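Long-range contacts in oxalate biosynthetic component 1 (Burkholderia thailandensis, PDB 5IKY), which is a bifunctional enzyme of quorum sensing-dependent oxalate production, acting as a serine hydrolase with an additional lyase activity: residues T8-G13 / G475-L480; V15-D20 / K196-Y201; H227-D232 / G249-H254; L278-R283 / P292-H297; P308-F313 / R346-V351. All coordinates share one frame; numbering follows the deposited sequence.

Contact 1 (T8-G13 / G475-L480); sequences TAAPVG and GLEDAL. With MG (magnesium ion), chain B.
Glu477 meets the 8-13 segment with both its backbone and its side chain. Its N donates to Ala10 O at 3.1 Å in a nearly straight bond (162° at the hydrogen), while its carboxylate reaches past Ala10 and Gly13 to the magnesium ion. OE2 binds the metal at 2.4 Å. OE1 lies 3.3 Å from Ala10 CB and also accepts from a water at 2.7 Å; that water in turn accepts from Val12 N at 3.0 Å, tying the carboxylate indirectly to the opposing backbone. With CG of Glu477 anti to the backbone N (Glu477 chi1 170°) and the chain extended beyond it, the glutamate spans the distance to the ion. Gly13 CA lies 3.4 Å from Glu477 CD, and the absence of a side chain at Gly13 leaves room for the glutamate's CB and CG to pass so closely.

Strands 4-9 and 471-474 are neighbours in a closed parallel barrel of the TIM type, and the two segments emerge from their C-terminal ends, where such barrels carry their active sites. Like Gly13, Gly475 suits its place by lacking a side chain: its CA approaches Ala10 O to 3.4 Å in a CA-H...O contact, and the carbonyl oxygen occupies the space into which a CB would point.

Further out, Gly475 O accepts from both Asp478 N and Ala479 N, which fixes the turn carrying Glu477. Asp478 forms a salt bridge with Arg473. His227 supplies the other protein ligand of the magnesium ion.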
# COMPACT_ATOMS: atom_id res chain seq x y z
N THR A 8 12.79 -9.12 -0.54
CA THR A 8 12.25 -9.66 -1.78
C THR A 8 11.22 -10.74 -1.46
O THR A 8 11.47 -11.61 -0.63
CB THR A 8 13.36 -10.26 -2.67
OG1 THR A 8 14.31 -9.25 -3.01
CG2 THR A 8 12.76 -10.84 -3.95
N ALA A 9 10.06 -10.66 -2.10
CA ALA A 9 9.01 -11.66 -1.91
C ALA A 9 8.87 -12.52 -3.15
O ALA A 9 8.75 -12.01 -4.26
CB ALA A 9 7.70 -10.98 -1.57
N ALA A 10 8.90 -13.84 -2.96
CA ALA A 10 8.79 -14.79 -4.06
C ALA A 10 7.59 -15.71 -3.85
O ALA A 10 7.73 -16.81 -3.31
CB ALA A 10 10.07 -15.60 -4.18
N PRO A 11 6.41 -15.26 -4.29
CA PRO A 11 5.13 -15.91 -3.96
C PRO A 11 4.78 -17.18 -4.76
O PRO A 11 3.86 -17.88 -4.35
CB PRO A 11 4.10 -14.81 -4.25
CG PRO A 11 4.74 -13.99 -5.31
CD PRO A 11 6.21 -13.99 -5.01
N VAL A 12 5.47 -17.46 -5.86
CA VAL A 12 5.04 -18.56 -6.72
C VAL A 12 6.07 -19.68 -6.84
O VAL A 12 5.85 -20.80 -6.37
CB VAL A 12 4.70 -18.06 -8.14
CG1 VAL A 12 4.10 -19.19 -8.97
CG2 VAL A 12 3.73 -16.89 -8.06
N GLY A 13 7.19 -19.39 -7.50
CA GLY A 13 8.25 -20.36 -7.64
C GLY A 13 8.00 -21.43 -8.69
O GLY A 13 7.09 -21.31 -9.51
N GLY A 475 9.31 -16.25 0.88
CA GLY A 475 8.17 -16.55 0.02
C GLY A 475 7.88 -18.03 -0.07
O GLY A 475 8.70 -18.86 0.34
N LEU A 476 6.72 -18.37 -0.62
CA LEU A 476 6.31 -19.77 -0.73
C LEU A 476 7.21 -20.54 -1.68
O LEU A 476 7.30 -21.76 -1.60
CB LEU A 476 4.85 -19.86 -1.19
CG LEU A 476 3.82 -19.27 -0.23
CD1 LEU A 476 2.41 -19.66 -0.64
CD2 LEU A 476 4.11 -19.69 1.20
N GLU A 477 7.88 -19.82 -2.58
CA GLU A 477 8.86 -20.43 -3.47
C GLU A 477 9.95 -21.16 -2.70
O GLU A 477 10.40 -22.23 -3.10
CB GLU A 477 9.49 -19.38 -4.38
CG GLU A 477 10.69 -19.88 -5.17
CD GLU A 477 11.07 -18.96 -6.31
OE1 GLU A 477 10.40 -17.93 -6.49
OE2 GLU A 477 12.05 -19.28 -7.03
N ASP A 478 10.35 -20.58 -1.57
CA ASP A 478 11.45 -21.12 -0.78
C ASP A 478 10.97 -22.03 0.35
O ASP A 478 11.51 -23.11 0.56
CB ASP A 478 12.30 -19.98 -0.21
CG ASP A 478 12.83 -19.05 -1.29
OD1 ASP A 478 12.96 -19.49 -2.45
OD2 ASP A 478 13.12 -17.88 -0.97
N ALA A 479 9.95 -21.57 1.07
CA ALA A 479 9.43 -22.32 2.21
C ALA A 479 7.92 -22.19 2.31
O ALA A 479 7.36 -21.14 2.01
CB ALA A 479 10.09 -21.84 3.50
N LEU A 480 7.26 -23.26 2.74
CA LEU A 480 5.81 -23.28 2.84
C LEU A 480 5.32 -23.07 4.27
O LEU A 480 4.12 -22.92 4.50
CB LEU A 480 5.26 -24.60 2.30
CG LEU A 480 5.53 -24.91 0.83
CD1 LEU A 480 4.83 -26.20 0.42
CD2 LEU A 480 5.11 -23.74 -0.06
MG MG B . 12.83 -18.17 -8.97
O HOH W 1 8.13 -16.56 -7.01
O HOH W 2 14.25 -17.98 -11.12

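Contact 2 (V15-D20 / K196-Y201)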
# COMPACT_ATOMS: atom_id res chain seq x y z
N VAL A 15 8.72 -25.15 -7.86
CA VAL A 15 8.55 -26.49 -7.30
C VAL A 15 7.23 -26.72 -6.53
O VAL A 15 6.52 -27.69 -6.83
CB VAL A 15 9.73 -26.84 -6.36
CG1 VAL A 15 9.49 -28.19 -5.69
CG2 VAL A 15 11.03 -26.85 -7.15
N PRO A 16 6.90 -25.87 -5.54
CA PRO A 16 5.71 -26.21 -4.76
C PRO A 16 4.43 -26.20 -5.59
O PRO A 16 4.39 -25.58 -6.65
CB PRO A 16 5.67 -25.12 -3.69
CG PRO A 16 6.35 -23.96 -4.32
CD PRO A 16 7.45 -24.56 -5.15
N LYS A 17 3.40 -26.89 -5.11
CA LYS A 17 2.14 -26.99 -5.85
C LYS A 17 0.95 -26.58 -5.00
O LYS A 17 0.99 -26.65 -3.77
CB LYS A 17 1.94 -28.41 -6.37
CG LYS A 17 3.07 -28.94 -7.23
CD LYS A 17 2.74 -30.31 -7.80
CE LYS A 17 3.90 -30.90 -8.57
NZ LYS A 17 3.56 -32.24 -9.12
N PHE A 18 -0.11 -26.15 -5.67
CA PHE A 18 -1.36 -25.81 -4.99
C PHE A 18 -2.17 -27.06 -4.68
O PHE A 18 -2.31 -27.95 -5.52
CB PHE A 18 -2.18 -24.84 -5.83
CG PHE A 18 -3.59 -24.66 -5.37
CD1 PHE A 18 -3.87 -24.01 -4.18
CD2 PHE A 18 -4.65 -25.14 -6.13
CE1 PHE A 18 -5.18 -23.85 -3.75
CE2 PHE A 18 -5.96 -24.98 -5.71
CZ PHE A 18 -6.22 -24.34 -4.52
N LEU A 19 -2.69 -27.14 -3.46
CA LEU A 19 -3.57 -28.23 -3.06
C LEU A 19 -4.90 -27.68 -2.53
O LEU A 19 -4.94 -27.02 -1.49
CB LEU A 19 -2.90 -29.11 -2.00
CG LEU A 19 -3.72 -30.31 -1.51
CD1 LEU A 19 -4.07 -31.25 -2.65
CD2 LEU A 19 -2.97 -31.04 -0.41
N ASP A 20 -5.98 -27.96 -3.25
CA ASP A 20 -7.31 -27.48 -2.88
C ASP A 20 -7.77 -28.05 -1.55
O ASP A 20 -7.91 -29.27 -1.41
CB ASP A 20 -8.31 -27.83 -3.99
CG ASP A 20 -9.54 -26.93 -3.98
OD1 ASP A 20 -9.92 -26.43 -2.90
OD2 ASP A 20 -10.13 -26.74 -5.06
N LYS A 196 2.66 -33.30 0.29
CA LYS A 196 4.09 -33.01 0.38
C LYS A 196 4.48 -31.99 -0.68
O LYS A 196 4.10 -32.12 -1.85
CB LYS A 196 4.91 -34.29 0.25
CG LYS A 196 4.88 -35.15 1.50
CD LYS A 196 5.45 -36.54 1.25
CE LYS A 196 5.39 -37.38 2.51
NZ LYS A 196 5.70 -38.81 2.25
N ALA A 197 5.25 -30.98 -0.26
CA ALA A 197 5.63 -29.86 -1.11
C ALA A 197 4.40 -29.19 -1.73
O ALA A 197 4.45 -28.70 -2.86
CB ALA A 197 6.60 -30.32 -2.20
N ARG A 198 3.30 -29.20 -0.99
CA ARG A 198 2.06 -28.60 -1.46
C ARG A 198 1.47 -27.68 -0.40
O ARG A 198 1.75 -27.82 0.79
CB ARG A 198 1.05 -29.68 -1.85
CG ARG A 198 1.47 -30.48 -3.07
CD ARG A 198 0.69 -31.78 -3.19
NE ARG A 198 1.13 -32.55 -4.35
CZ ARG A 198 0.49 -32.57 -5.51
NH1 ARG A 198 -0.63 -31.87 -5.67
NH2 ARG A 198 0.97 -33.29 -6.51
N SER A 199 0.65 -26.73 -0.85
CA SER A 199 0.02 -25.77 0.05
C SER A 199 -1.28 -25.25 -0.54
O SER A 199 -1.38 -25.04 -1.75
CB SER A 199 0.97 -24.61 0.34
OG SER A 199 0.30 -23.59 1.07
N PRO A 200 -2.28 -25.04 0.32
CA PRO A 200 -3.56 -24.46 -0.10
C PRO A 200 -3.46 -22.95 -0.36
O PRO A 200 -4.45 -22.33 -0.74
CB PRO A 200 -4.48 -24.74 1.09
CG PRO A 200 -3.57 -24.80 2.26
CD PRO A 200 -2.29 -25.41 1.75
N TYR A 201 -2.28 -22.38 -0.16
CA TYR A 201 -2.12 -20.94 -0.26
C TYR A 201 -1.23 -20.53 -1.44
O TYR A 201 -1.02 -19.35 -1.68
CB TYR A 201 -1.54 -20.38 1.04
CG TYR A 201 -2.37 -20.75 2.25
CD1 TYR A 201 -3.60 -20.15 2.49
CD2 TYR A 201 -1.92 -21.71 3.16
CE1 TYR A 201 -4.36 -20.49 3.59
CE2 TYR A 201 -2.68 -22.05 4.27
CZ TYR A 201 -3.90 -21.44 4.47
OH TYR A 201 -4.66 -21.77 5.57
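Pro16 begins the pairing with its CA 3.4 Å from Ala197 O, an oxygen that also accepts from Lys17 N at 3.1 Å. At Lys17 the chains become a short two-stranded parallel sheet, strands 17-18 and 198-199: Lys17 O receives Ser199 N at 2.9 Å. The lysine side chain lies on the same face of this sheet as that of Arg198. Its aliphatic CD sits over one face of the Arg198 guanidinium, offset toward the rim and 3.7 Å from NH2.

Phe18 points to the other face, alongside Ser199. A chi1 of 167° turns CG away from N and swings the ring along the neighbouring chain until Pro200 O lies in the ring plane at its edge, 3.5 Å from CE1. Gln251 accepts from Phe18 N, on the side of the strand away from its partner. Leu19 N closes the ladder on Ser199 O at 3.0 Å, coming from well above the carbonyl plane (61°), and Leu19 CB packs on Arg198 CB at 4.0 Å. Ser199 OG meanwhile accepts from Tyr201 N in an ST turn that ends the strand.

Lys17 NZ and Arg198 NH2 lie 3.8 Å apart, a closeness that would tend to make the lysine easier to deprotonate. Two like charges give no attraction, so the three backbone bonds and the aliphatic packing must hold the pair.

Contact 3 (H227-D232 / G249-H254). With MG (magnesium ion), chain B.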
# COMPACT_ATOMS: atom_id res chain seq x y z
N HIS A 227 6.94 -16.03 -10.87
CA HIS A 227 6.88 -17.16 -11.80
C HIS A 227 5.44 -17.34 -12.30
O HIS A 227 4.49 -16.80 -11.72
CB HIS A 227 7.32 -18.47 -11.14
CG HIS A 227 8.78 -18.54 -10.80
ND1 HIS A 227 9.61 -19.50 -11.35
CD2 HIS A 227 9.54 -17.82 -9.95
CE1 HIS A 227 10.83 -19.35 -10.86
NE2 HIS A 227 10.81 -18.34 -10.01
N THR A 228 5.27 -18.14 -13.35
CA THR A 228 3.94 -18.56 -13.78
C THR A 228 3.92 -20.08 -14.00
O THR A 228 4.96 -20.71 -14.13
CB THR A 228 3.49 -17.85 -15.07
OG1 THR A 228 4.52 -17.95 -16.07
CG2 THR A 228 3.20 -16.38 -14.80
N ARG A 229 2.72 -20.65 -14.03
CA ARG A 229 2.58 -22.10 -14.15
C ARG A 229 1.68 -22.49 -15.32
O ARG A 229 0.61 -21.92 -15.50
CB ARG A 229 2.01 -22.70 -12.86
CG ARG A 229 2.79 -22.34 -11.59
CD ARG A 229 4.17 -22.96 -11.59
NE ARG A 229 4.82 -22.80 -10.29
CZ ARG A 229 4.70 -23.66 -9.29
NH1 ARG A 229 3.97 -24.75 -9.44
NH2 ARG A 229 5.32 -23.44 -8.14
N ALA A 230 2.12 -23.48 -16.09
CA ALA A 230 1.35 -23.97 -17.23
C ALA A 230 0.13 -24.75 -16.76
O ALA A 230 0.11 -25.29 -15.66
CB ALA A 230 2.22 -24.84 -18.12
N THR A 231 -0.89 -24.81 -17.61
CA THR A 231 -2.12 -25.54 -17.31
C THR A 231 -2.51 -26.47 -18.45
O THR A 231 -3.66 -26.88 -18.57
CB THR A 231 -3.29 -24.59 -17.02
OG1 THR A 231 -3.51 -23.75 -18.15
CG2 THR A 231 -3.01 -23.73 -15.79
N ASP A 232 -1.54 -26.81 -19.30
CA ASP A 232 -1.80 -27.60 -20.49
C ASP A 232 -2.19 -29.04 -20.17
O ASP A 232 -2.91 -29.68 -20.94
CB ASP A 232 -0.59 -27.58 -21.43
CG ASP A 232 0.72 -27.83 -20.70
OD1 ASP A 232 0.69 -28.35 -19.56
OD2 ASP A 232 1.79 -27.51 -21.27
N GLY A 249 -2.48 -32.59 -12.39
CA GLY A 249 -1.72 -31.75 -13.30
C GLY A 249 -0.34 -31.49 -12.74
O GLY A 249 -0.12 -31.59 -11.53
N SER A 250 0.60 -31.16 -13.62
CA SER A 250 1.98 -30.95 -13.21
C SER A 250 2.18 -29.61 -12.51
O SER A 250 3.09 -29.46 -11.70
CB SER A 250 2.92 -31.04 -14.41
OG SER A 250 2.68 -32.22 -15.15
N GLN A 251 1.32 -28.64 -12.84
CA GLN A 251 1.50 -27.26 -12.40
C GLN A 251 2.92 -26.81 -12.71
O GLN A 251 3.60 -26.21 -11.88
CB GLN A 251 1.19 -27.10 -10.91
CG GLN A 251 -0.28 -27.23 -10.55
CD GLN A 251 -0.54 -27.13 -9.05
OE1 GLN A 251 0.03 -26.29 -8.36
NE2 GLN A 251 -1.40 -28.01 -8.54
N ARG A 252 3.36 -27.14 -13.92
CA ARG A 252 4.76 -27.00 -14.31
C ARG A 252 5.22 -25.56 -14.42
O ARG A 252 4.49 -24.70 -14.94
CB ARG A 252 5.01 -27.71 -15.65
CG ARG A 252 6.47 -28.01 -15.93
CD ARG A 252 6.66 -28.59 -17.32
NE ARG A 252 6.49 -27.58 -18.37
CZ ARG A 252 5.39 -27.44 -19.10
NH1 ARG A 252 4.36 -28.24 -18.92
NH2 ARG A 252 5.33 -26.49 -20.03
N ASN A 253 6.42 -25.29 -13.92
CA ASN A 253 7.04 -23.98 -14.11
C ASN A 253 7.18 -23.69 -15.59
O ASN A 253 7.79 -24.46 -16.33
CB ASN A 253 8.40 -23.91 -13.42
CG ASN A 253 9.06 -22.56 -13.60
OD1 ASN A 253 8.61 -21.56 -13.05
ND2 ASN A 253 10.16 -22.53 -14.36
N HIS A 254 6.59 -22.59 -16.02
CA HIS A 254 6.53 -22.25 -17.43
C HIS A 254 6.20 -20.78 -17.58
O HIS A 254 5.41 -20.23 -16.81
CB HIS A 254 5.48 -23.10 -18.15
CG HIS A 254 5.49 -22.95 -19.64
ND1 HIS A 254 6.45 -23.52 -20.44
CD2 HIS A 254 4.66 -22.28 -20.47
CE1 HIS A 254 6.21 -23.22 -21.70
NE2 HIS A 254 5.13 -22.46 -21.75
MG MG B . 12.83 -18.17 -8.97
O HOH W 3 7.70 -19.14 -14.82
O HOH W 4 1.77 -28.11 -16.03
O HOH W 2 14.25 -17.98 -11.12
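The His227 ring is held at two edges. ND1 donates to Asn253 OD1 at 2.9 Å, nearly straight and in the ring plane although the amide is turned 54° from it, and NE2 binds the magnesium ion at 2.3 Å. The Arg229 guanidinium presents NH1 to Gln251 O at 2.9 Å, while NE and NH2 hold Gly13 O and Pro16 O. The Arg252 guanidinium receives Asp232 at its edge, nearly coplanar with the carboxylate (29°), in a long salt bridge of 3.6 Å between NH1 and OD2.

Both segments are loops of the TIM-barrel region, which resembles beta-keto acid cleavage enzymes and probably carries the lyase activity; 227-232 follows barrel strand 223-226. Their backbones join at a single bridge, Arg229 with Asn253: Ala230 N donates to Arg252 O at 2.9 Å and His254 N to Thr228 O at 3.1 Å. The Thr228 hydroxyl, tucked over its own backbone at chi1 50°, donates to a lone pair of His254 O at 2.6 Å. Ala230 points its methyl at His254, CB to CB 3.7 Å. Behind the metal ligand, Asn253 is a second-shell residue: its OD1, with the metal bond at NE2, fixes the rotation of the His227 ring, and its ND2 is anchored on Arg283 O.

Contact 4 (L278-R283 / P292-H297)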
# COMPACT_ATOMS: atom_id res chain seq x y z
N LEU A 278 10.93 -10.67 -12.81
CA LEU A 278 10.39 -11.83 -13.51
C LEU A 278 11.43 -12.92 -13.70
O LEU A 278 12.58 -12.65 -14.04
CB LEU A 278 9.81 -11.44 -14.87
CG LEU A 278 8.79 -10.29 -14.90
CD1 LEU A 278 8.08 -10.27 -16.25
CD2 LEU A 278 7.79 -10.39 -13.76
N SER A 279 11.03 -14.16 -13.46
CA SER A 279 11.90 -15.30 -13.65
C SER A 279 12.09 -15.61 -15.13
O SER A 279 11.14 -15.54 -15.91
CB SER A 279 11.33 -16.53 -12.92
OG SER A 279 12.24 -17.61 -12.96
N THR A 280 13.31 -15.93 -15.52
CA THR A 280 13.59 -16.37 -16.88
C THR A 280 13.95 -17.85 -16.86
O THR A 280 14.37 -18.42 -17.87
CB THR A 280 14.72 -15.56 -17.54
OG1 THR A 280 15.94 -15.77 -16.82
CG2 THR A 280 14.39 -14.07 -17.53
N SER A 281 13.79 -18.45 -15.69
CA SER A 281 14.17 -19.84 -15.45
C SER A 281 13.47 -20.82 -16.39
O SER A 281 12.29 -20.66 -16.71
CB SER A 281 13.87 -20.21 -14.00
OG SER A 281 14.03 -21.60 -13.78
N ALA A 282 14.22 -21.83 -16.82
CA ALA A 282 13.65 -22.91 -17.63
C ALA A 282 13.59 -24.20 -16.82
O ALA A 282 13.57 -25.30 -17.38
CB ALA A 282 14.47 -23.10 -18.90
N ARG A 283 13.57 -24.06 -15.50
CA ARG A 283 13.45 -25.20 -14.59
C ARG A 283 12.14 -25.94 -14.82
O ARG A 283 11.07 -25.34 -14.83
CB ARG A 283 13.55 -24.74 -13.14
CG ARG A 283 13.57 -25.86 -12.11
CD ARG A 283 13.67 -25.29 -10.70
NE ARG A 283 13.92 -26.31 -9.69
CZ ARG A 283 14.17 -26.04 -8.41
NH1 ARG A 283 14.39 -27.03 -7.55
NH2 ARG A 283 14.19 -24.79 -7.98
N PRO A 292 13.66 -18.46 -27.11
CA PRO A 292 13.37 -17.03 -26.98
C PRO A 292 12.21 -16.75 -26.01
O PRO A 292 11.99 -15.60 -25.64
CB PRO A 292 13.00 -16.61 -28.41
CG PRO A 292 13.64 -17.65 -29.28
CD PRO A 292 13.58 -18.92 -28.50
N LEU A 293 11.50 -17.80 -25.62
CA LEU A 293 10.41 -17.66 -24.66
C LEU A 293 10.93 -17.14 -23.32
O LEU A 293 10.22 -16.45 -22.59
CB LEU A 293 9.69 -19.00 -24.46
CG LEU A 293 8.60 -19.05 -23.39
CD1 LEU A 293 7.51 -18.04 -23.69
CD2 LEU A 293 8.01 -20.45 -23.26
N ARG A 294 12.19 -17.44 -23.03
CA ARG A 294 12.80 -17.04 -21.77
C ARG A 294 13.01 -15.53 -21.65
O ARG A 294 13.55 -15.05 -20.65
CB ARG A 294 14.14 -17.77 -21.58
CG ARG A 294 14.00 -19.29 -21.46
CD ARG A 294 15.33 -19.95 -21.14
NE ARG A 294 15.83 -19.57 -19.82
CZ ARG A 294 16.98 -20.00 -19.31
NH1 ARG A 294 17.76 -20.81 -20.00
NH2 ARG A 294 17.35 -19.60 -18.09
N ARG A 295 12.58 -14.78 -22.67
CA ARG A 295 12.64 -13.32 -22.62
C ARG A 295 11.41 -12.68 -23.27
O ARG A 295 11.31 -11.46 -23.34
CB ARG A 295 13.91 -12.81 -23.30
CG ARG A 295 14.08 -13.24 -24.75
CD ARG A 295 15.32 -12.59 -25.36
NE ARG A 295 15.54 -13.02 -26.74
CZ ARG A 295 16.29 -14.07 -27.09
NH1 ARG A 295 16.89 -14.80 -26.16
NH2 ARG A 295 16.43 -14.38 -28.37
N ALA A 296 10.48 -13.51 -23.73
CA ALA A 296 9.28 -13.02 -24.41
C ALA A 296 8.37 -12.22 -23.48
O ALA A 296 7.62 -11.35 -23.93
CB ALA A 296 8.50 -14.19 -25.01
N HIS A 297 8.45 -12.50 -22.18
CA HIS A 297 7.65 -11.77 -21.20
C HIS A 297 8.33 -10.48 -20.75
O HIS A 297 7.74 -9.68 -20.02
CB HIS A 297 7.35 -12.66 -19.98
CG HIS A 297 8.56 -13.21 -19.30
ND1 HIS A 297 9.68 -13.65 -19.99
CD2 HIS A 297 8.82 -13.44 -17.99
CE1 HIS A 297 10.57 -14.10 -19.13
NE2 HIS A 297 10.08 -13.98 -17.91
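His297 turns its ring toward Ser279 by placing CG between the backbone N and the carbonyl carbon (chi1 57°), and NE2 then donates to Ser279 O at 2.7 Å. Arg294 gets to Thr280 through a bend late in its chain (chi3 65°), which lays the guanidinium edge against Thr280 O. NE gives a bond of 2.7 Å almost in the guanidinium plane, and NH2 adds a weak one of 3.2 Å to the same oxygen.

Apolar groups fill in around these bonds. Leu278 CD1 lies 3.7 Å from His297 CD2, the leucine and the histidine running alongside with opposite headings. Thr280 CG2 approaches His297 CE1 to 4.1 Å, while its OG1 is bonded to Ser312 O. Ala282 sets its CB over one face of the Arg294 guanidinium, 3.9 Å from NE; a methyl is compact enough to sit there.

The weakly bonded helical turn about 293-296, and His297 just after it, are tied to the loop that follows barrel strand 275-278, whose Ser279 side chain comes within about 4 Å of the magnesium ion. The buried guanidinium of Arg294 is met by neutral acceptors, the carbonyls of Thr280, Ser289 and Asp327 and the amide of Asn328, whose dipoles would spread and stabilise its charge.

Contact 5 (P308-F313 / R346-V351)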
# COMPACT_ATOMS: atom_id res chain seq x y z
N PRO A 308 9.33 -4.74 -16.91
CA PRO A 308 9.79 -5.21 -15.60
C PRO A 308 11.17 -4.65 -15.31
O PRO A 308 11.94 -4.40 -16.24
CB PRO A 308 9.81 -6.74 -15.75
CG PRO A 308 9.78 -6.99 -17.23
CD PRO A 308 9.04 -5.85 -17.83
N ASP A 309 11.48 -4.44 -14.04
CA ASP A 309 12.72 -3.79 -13.67
C ASP A 309 13.88 -4.78 -13.63
O ASP A 309 15.01 -4.44 -13.96
CB ASP A 309 12.57 -3.10 -12.32
CG ASP A 309 11.37 -2.18 -12.27
OD1 ASP A 309 11.50 -1.03 -12.73
OD2 ASP A 309 10.30 -2.62 -11.78
N VAL A 310 13.58 -6.01 -13.24
CA VAL A 310 14.62 -7.01 -13.04
C VAL A 310 14.20 -8.36 -13.63
O VAL A 310 13.03 -8.72 -13.60
CB VAL A 310 14.94 -7.18 -11.53
CG1 VAL A 310 15.96 -8.27 -11.31
CG2 VAL A 310 15.43 -5.86 -10.94
N ALA A 311 15.16 -9.09 -14.19
CA ALA A 311 14.92 -10.45 -14.67
C ALA A 311 16.06 -11.39 -14.26
O ALA A 311 17.22 -10.98 -14.19
CB ALA A 311 14.73 -10.46 -16.18
N SER A 312 15.72 -12.64 -14.00
CA SER A 312 16.70 -13.64 -13.57
C SER A 312 17.77 -13.88 -14.64
O SER A 312 17.49 -13.86 -15.84
CB SER A 312 16.01 -14.95 -13.22
OG SER A 312 15.28 -14.83 -12.02
N PHE A 313 18.99 -14.12 -14.18
CA PHE A 313 20.13 -14.29 -15.06
C PHE A 313 21.17 -15.18 -14.38
O PHE A 313 21.68 -14.84 -13.32
CB PHE A 313 20.73 -12.93 -15.42
CG PHE A 313 21.78 -12.98 -16.50
CD1 PHE A 313 21.42 -12.99 -17.84
CD2 PHE A 313 23.13 -13.01 -16.17
CE1 PHE A 313 22.39 -13.03 -18.83
CE2 PHE A 313 24.10 -13.06 -17.16
CZ PHE A 313 23.72 -13.06 -18.49
N ARG A 346 17.22 -4.78 -15.79
CA ARG A 346 18.46 -5.08 -15.07
C ARG A 346 18.47 -6.54 -14.67
O ARG A 346 17.52 -7.03 -14.08
CB ARG A 346 18.58 -4.18 -13.84
CG ARG A 346 19.83 -4.42 -13.00
CD ARG A 346 20.88 -3.37 -13.29
NE ARG A 346 20.35 -2.01 -13.22
CZ ARG A 346 20.38 -1.24 -12.14
NH1 ARG A 346 19.87 -0.02 -12.17
NH2 ARG A 346 20.94 -1.68 -11.02
N PRO A 347 19.55 -7.26 -14.99
CA PRO A 347 19.60 -8.67 -14.59
C PRO A 347 19.79 -8.83 -13.08
O PRO A 347 20.42 -7.99 -12.45
CB PRO A 347 20.81 -9.21 -15.35
CG PRO A 347 21.68 -8.03 -15.56
CD PRO A 347 20.74 -6.86 -15.76
N GLU A 348 19.23 -9.90 -12.52
CA GLU A 348 19.59 -10.31 -11.17
C GLU A 348 20.30 -11.64 -11.26
O GLU A 348 19.72 -12.64 -11.71
CB GLU A 348 18.38 -10.43 -10.26
CG GLU A 348 18.74 -10.69 -8.80
CD GLU A 348 17.55 -11.10 -7.96
OE1 GLU A 348 16.70 -11.86 -8.47
OE2 GLU A 348 17.47 -10.66 -6.79
N ILE A 349 21.55 -11.66 -10.84
CA ILE A 349 22.34 -12.87 -10.93
C ILE A 349 21.90 -13.88 -9.89
O ILE A 349 22.11 -13.67 -8.69
CB ILE A 349 23.84 -12.59 -10.76
CG1 ILE A 349 24.22 -11.28 -11.46
CG2 ILE A 349 24.66 -13.76 -11.28
CD1 ILE A 349 23.95 -11.27 -12.95
N GLU A 350 21.28 -14.96 -10.34
CA GLU A 350 20.92 -16.04 -9.44
C GLU A 350 22.14 -16.91 -9.23
O GLU A 350 22.53 -17.69 -10.11
CB GLU A 350 19.75 -16.85 -10.00
CG GLU A 350 18.55 -16.00 -10.41
CD GLU A 350 17.23 -16.60 -9.99
OE1 GLU A 350 16.74 -17.51 -10.70
OE2 GLU A 350 16.67 -16.16 -8.96
N VAL A 351 22.77 -16.77 -8.07
CA VAL A 351 24.00 -17.49 -7.77
C VAL A 351 23.70 -18.87 -7.19
O VAL A 351 23.57 -19.03 -5.97
CB VAL A 351 24.89 -16.69 -6.81
CG1 VAL A 351 26.20 -17.42 -6.57
CG2 VAL A 351 25.15 -15.30 -7.37
O HOH W 2 14.25 -17.98 -11.12
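Strands 310-313 and 346-351 run parallel, 37° apart with axes 4.5 Å from each other at closest, as adjacent staves of the TIM barrel. The chain passes from one to the other through helix 330-343, a beta-alpha-beta crossover. Five backbone bonds alternate along the pair, from Arg346 N to Asp309 O (2.9 Å) through to Glu350 N on Phe313 O. Residues 346, 348 and 350 lend their N-H groups to this ladder, so Pro347, which has none, costs it no bond.

Side chains divide between the faces. On one, Phe313 lies beside Pro347 and Ile349, all three pointing the same way: Phe313 CB meets Pro347 CB at 3.7 Å, and CD2 meets Ile349 CD1 at 3.8 Å. This apolar face suits its cover, helix 330-343, whose Leu333 and Leu337 touch Phe313 and whose Phe340 touches Pro347.

The face away from helix 330-343, toward the barrel interior, carries Val310, Ser312, Arg346 and Glu348. Val310 CG1, trans to its own N (chi1 177°), packs closely on Glu348 CB at 3.4 Å; the extended glutamate carries OE1 on to Asn277 ND2. Arg346 leads its guanidinium away to Leu525 O. Near the C-terminal ends, Ser312 OG approaches Glu350 CD to 3.3 Å. A water donates to Glu350 OE1 at 2.6 Å, and the same water is a ligand of the magnesium ion, 2.6 Å from the metal.

Contacts 1 and 5 lie on one closed parallel barrel, their centres 16 Å apart; contacts 3 and 4 use loops after its strands 223-226 and 275-278. In the chain, contact 1 joins the first barrel strand to the last, and contacts 2 to 5 close in turn between its halves. Contact 2 stands off the barrel, its centre 26 Å from that of contact 5, yet touches contacts 1, 3 and 4. The magnesium ion links contacts 1, 3 and 5 through two protein ligands and a water, and the Ser279 side chain of contact 4 is about 4 Å from it. Residues remote in sequence thus meet at one end of the barrel, consistent with a lyase site there.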